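Transcriptional regulator, ROK family (Vibrio cholerae O1 biovar eltor, PDB 1Z05) probably binds DNA and regulates transcription of carbohydrate-metabolism genes, as a zinc-containing member of the ROK family related to the Mlc repressor of Escherichia coli. Local coordinates at residues R219-A222 with L223-L227; E398-F401 with Y402-T406. All coordinates share one frame; numbering follows the deposited sequence.

Interaction 1: residues R219-A222 with L223-L227; sequences RAWA and LAEKL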
# COMPACT_ATOMS: atom_id res chain seq x y z
N ARG A 219 10.08 -3.71 8.27
CA ARG A 219 9.27 -2.57 7.89
C ARG A 219 9.80 -1.29 8.49
O ARG A 219 9.84 -0.27 7.81
CB ARG A 219 7.80 -2.81 8.28
CG ARG A 219 7.00 -3.47 7.16
CD ARG A 219 6.98 -4.97 7.29
NE ARG A 219 7.52 -5.63 6.10
CZ ARG A 219 7.93 -6.90 6.07
NH1 ARG A 219 7.87 -7.66 7.14
NH2 ARG A 219 8.41 -7.41 4.94
N ALA A 220 10.20 -1.34 9.76
CA ALA A 220 10.78 -0.17 10.43
C ALA A 220 12.15 0.20 9.86
O ALA A 220 12.52 1.37 9.82
CB ALA A 220 10.86 -0.40 11.94
N TRP A 221 12.90 -0.81 9.43
CA TRP A 221 14.17 -0.59 8.76
C TRP A 221 13.97 0.13 7.41
O TRP A 221 14.71 1.06 7.09
CB TRP A 221 14.90 -1.93 8.62
CG TRP A 221 16.24 -1.91 7.97
CD1 TRP A 221 17.04 -0.83 7.70
CD2 TRP A 221 16.96 -3.07 7.53
NE1 TRP A 221 18.20 -1.24 7.08
CE2 TRP A 221 18.18 -2.61 6.97
CE3 TRP A 221 16.69 -4.44 7.53
CZ2 TRP A 221 19.13 -3.49 6.43
CZ3 TRP A 221 17.64 -5.32 6.99
CH2 TRP A 221 18.84 -4.84 6.45
N ALA A 222 12.97 -0.27 6.64
CA ALA A 222 12.68 0.44 5.38
C ALA A 222 12.38 1.93 5.65
O ALA A 222 12.82 2.79 4.90
CB ALA A 222 11.53 -0.21 4.64
N LEU A 223 11.65 2.21 6.73
CA LEU A 223 11.40 3.59 7.18
C LEU A 223 12.66 4.35 7.58
O LEU A 223 12.80 5.52 7.25
CB LEU A 223 10.37 3.62 8.31
CG LEU A 223 9.86 5.00 8.79
CD1 LEU A 223 9.14 5.76 7.68
CD2 LEU A 223 8.96 4.87 10.02
N ALA A 224 13.57 3.69 8.31
CA ALA A 224 14.87 4.28 8.64
C ALA A 224 15.69 4.61 7.40
O ALA A 224 16.39 5.61 7.37
CB ALA A 224 15.68 3.37 9.57
N GLU A 225 15.61 3.77 6.38
CA GLU A 225 16.31 4.06 5.13
C GLU A 225 15.71 5.30 4.45
O GLU A 225 16.44 6.12 3.90
CB GLU A 225 16.33 2.84 4.21
CG GLU A 225 17.16 1.64 4.74
CD GLU A 225 18.67 1.90 4.91
OE1 GLU A 225 19.26 2.72 4.16
OE2 GLU A 225 19.27 1.26 5.80
N LYS A 226 14.39 5.43 4.49
CA LYS A 226 13.69 6.61 3.95
C LYS A 226 13.94 7.91 4.75
O LYS A 226 14.07 8.99 4.17
CB LYS A 226 12.19 6.30 3.86
CG LYS A 226 11.27 7.49 3.50
CD LYS A 226 11.62 8.11 2.15
CE LYS A 226 10.83 9.40 1.90
NZ LYS A 226 11.48 10.21 0.84
N LEU A 227 14.01 7.81 6.08
CA LEU A 227 14.22 8.99 6.93
C LEU A 227 15.68 9.36 7.20
O LEU A 227 16.00 10.54 7.36
CB LEU A 227 13.46 8.84 8.26
CG LEU A 227 11.94 8.64 8.15
CD1 LEU A 227 11.30 8.48 9.54
CD2 LEU A 227 11.28 9.79 7.37

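Interaction 2: residues E398-F401 with Y402-T406; sequences ESRF and YKQAT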
# COMPACT_ATOMS: atom_id res chain seq x y z
N GLU A 398 23.25 -0.61 -1.79
CA GLU A 398 23.37 -1.10 -0.42
C GLU A 398 22.65 -0.18 0.58
O GLU A 398 22.72 1.05 0.47
CB GLU A 398 24.86 -1.24 -0.04
CG GLU A 398 25.08 -1.94 1.29
CD GLU A 398 26.56 -2.06 1.69
OE1 GLU A 398 27.44 -1.85 0.83
OE2 GLU A 398 26.83 -2.37 2.88
N SER A 399 21.97 -0.79 1.55
CA SER A 399 21.32 -0.05 2.63
C SER A 399 22.37 0.64 3.49
O SER A 399 23.48 0.12 3.64
CB SER A 399 20.49 -1.01 3.50
OG SER A 399 21.34 -1.85 4.27
N ARG A 400 22.03 1.80 4.04
CA ARG A 400 22.90 2.50 4.99
C ARG A 400 23.06 1.72 6.31
O ARG A 400 24.17 1.64 6.86
CB ARG A 400 22.34 3.92 5.26
CG ARG A 400 22.98 4.70 6.41
CD ARG A 400 24.43 5.00 6.17
NE ARG A 400 25.04 5.75 7.28
CZ ARG A 400 25.63 5.19 8.34
NH1 ARG A 400 25.71 3.87 8.46
NH2 ARG A 400 26.16 5.96 9.28
N PHE A 401 21.97 1.13 6.79
CA PHE A 401 21.99 0.45 8.09
C PHE A 401 21.99 -1.06 7.96
O PHE A 401 21.45 -1.61 7.00
CB PHE A 401 20.81 0.92 8.96
CG PHE A 401 20.73 2.42 9.13
CD1 PHE A 401 21.72 3.11 9.83
CD2 PHE A 401 19.69 3.14 8.55
CE1 PHE A 401 21.66 4.50 9.98
CE2 PHE A 401 19.62 4.53 8.69
CZ PHE A 401 20.61 5.20 9.41
N TYR A 402 22.61 -1.72 8.92
CA TYR A 402 22.43 -3.16 9.12
C TYR A 402 22.72 -3.57 10.55
O TYR A 402 21.90 -4.24 11.18
CB TYR A 402 23.25 -4.03 8.14
CG TYR A 402 22.99 -5.51 8.40
CD1 TYR A 402 21.76 -6.09 8.10
CD2 TYR A 402 23.97 -6.32 8.99
CE1 TYR A 402 21.50 -7.43 8.37
CE2 TYR A 402 23.72 -7.67 9.25
CZ TYR A 402 22.49 -8.22 8.93
OH TYR A 402 22.22 -9.55 9.18
N LYS A 403 23.89 -3.19 11.05
CA LYS A 403 24.27 -3.51 12.43
C LYS A 403 23.79 -2.45 13.43
O LYS A 403 23.95 -2.62 14.64
CB LYS A 403 25.77 -3.75 12.55
CG LYS A 403 26.20 -5.14 12.10
CD LYS A 403 27.70 -5.20 11.80
CE LYS A 403 28.14 -6.60 11.36
NZ LYS A 403 27.41 -7.10 10.16
N GLN A 404 23.20 -1.38 12.92
CA GLN A 404 22.56 -0.37 13.76
C GLN A 404 21.14 -0.86 14.03
O GLN A 404 20.18 -0.47 13.35
CB GLN A 404 22.57 1.02 13.11
CG GLN A 404 23.96 1.55 12.75
CD GLN A 404 24.42 1.09 11.37
OE1 GLN A 404 23.88 0.13 10.82
NE2 GLN A 404 25.42 1.76 10.82
N ALA A 405 21.04 -1.72 15.03
CA ALA A 405 19.82 -2.46 15.30
C ALA A 405 18.67 -1.59 15.81
O ALA A 405 17.51 -1.98 15.70
CB ALA A 405 20.11 -3.60 16.27
N THR A 406 18.99 -0.42 16.37
CA THR A 406 17.94 0.43 16.95
C THR A 406 17.55 1.65 16.11
O THR A 406 16.64 2.39 16.49
CB THR A 406 18.25 0.84 18.42
OG1 THR A 406 19.43 1.65 18.47
CG2 THR A 406 18.42 -0.39 19.32

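Interaction 1: residues R219-A222 with L223-L227
W221 and E225, one helical turn apart, are joined twice. NE1 of W221 donates to OE2 of E225 at 3.0 Å. The backbone N of E225 in turn bonds to the carbonyl O of W221 at 2.9 Å. The side-chain bond is somewhat bent (N-H...O 141°). It reaches OE2 on its anti side, slightly above the carboxylate plane, while OE2 lies at the ring edge, a little out of the indole plane; the two flat groups are turned 64° apart. With CG of W221 anti to the backbone N, the indole runs alongside the glutamate, and a bend at chi2 of E225 (-64°) folds the carboxylate back to NE1. CG of E225 also packs 3.4 Å from the carbonyl O of W221. The carboxylate is buried, yet richly satisfied: OE1 accepts from the backbone N of R400 and of H230, and OE2 also takes the backbone N of F401. These four N-H donors would be expected to favour the charged form.

Around this pair run the i to i+4 bonds of the helix: A224 N to A220 O (3.0 Å), K226 N to A222 O (3.1 Å) and a longer L223 N to R219 O (3.3 Å). Packing between the turns is close, with CB of A224 3.5 Å from the carbonyl O of W221.

At the ends of the long side chains, R219 forms a salt bridge with E266 and a hydrogen bond to A248 O, and K226 NZ bonds to V234 O. Helix 217-228 thus lies between several elements: W221 and A222 pack on strand 237-242, R219 and L223 on V256 of strand 255-256, and A220, L223, A224 and L227 on helix 407-418.

Interaction 2: residues E398-F401 with Y402-T406
The carbonyl O of F401 accepts a hydrogen bond from OG of S399, two residues before it, at 2.7 Å. On the other side of the same peptide, Q404 OE1 accepts the backbone N of Y402 at 2.9 Å, nearly straight (N-H...O 160°), and rests 3.3 Å from CA of F401. A bend at chi2 (87°) turns the Q404 amide back over the chain to reach this N-H. The peptide joining F401 to Y402 is thus held by S399 at its C=O and by Q404 at its N-H.

The ring of F401 stands nearly perpendicular to the Q404 amide, whose CD meets the ring edge 3.7 Å from CD1. Over one ring face lies CG of R400, 3.7 Å above the plane, a CH-pi type packing of aliphatic chain on aromatic. The R400 guanidinium lies near the amide too, NH1 being 3.2 Å from Q404 NE2; both are donors, so this is proximity rather than a bond.

F401 is buried and also packs on W221 and F228 of helix 217-228. The backbone makes an inverse gamma turn with Q404 at its middle, within the irregular connection between strand 395-398 and helix 407-418.

In the fold
Interaction 1 comes first along the chain, within helix 217-228; interaction 2 follows much later, in the loop from strand 395-398 to helix 407-418. Their centres are about 10 Å apart, and they meet directly, through the E225 carboxylate and where CZ2 of W221 packs on the carbonyl O of F401. Helix 217-228 follows the edge strand 212-216 of one five-stranded sheet, while the loop leaves the edge strand 395-398 of the other. W221 packs on strand 237-242 of the latter sheet and T406 on strand 119-126 of the former, consistent with the pair lying between the two lobes of an ASKHA-type fold.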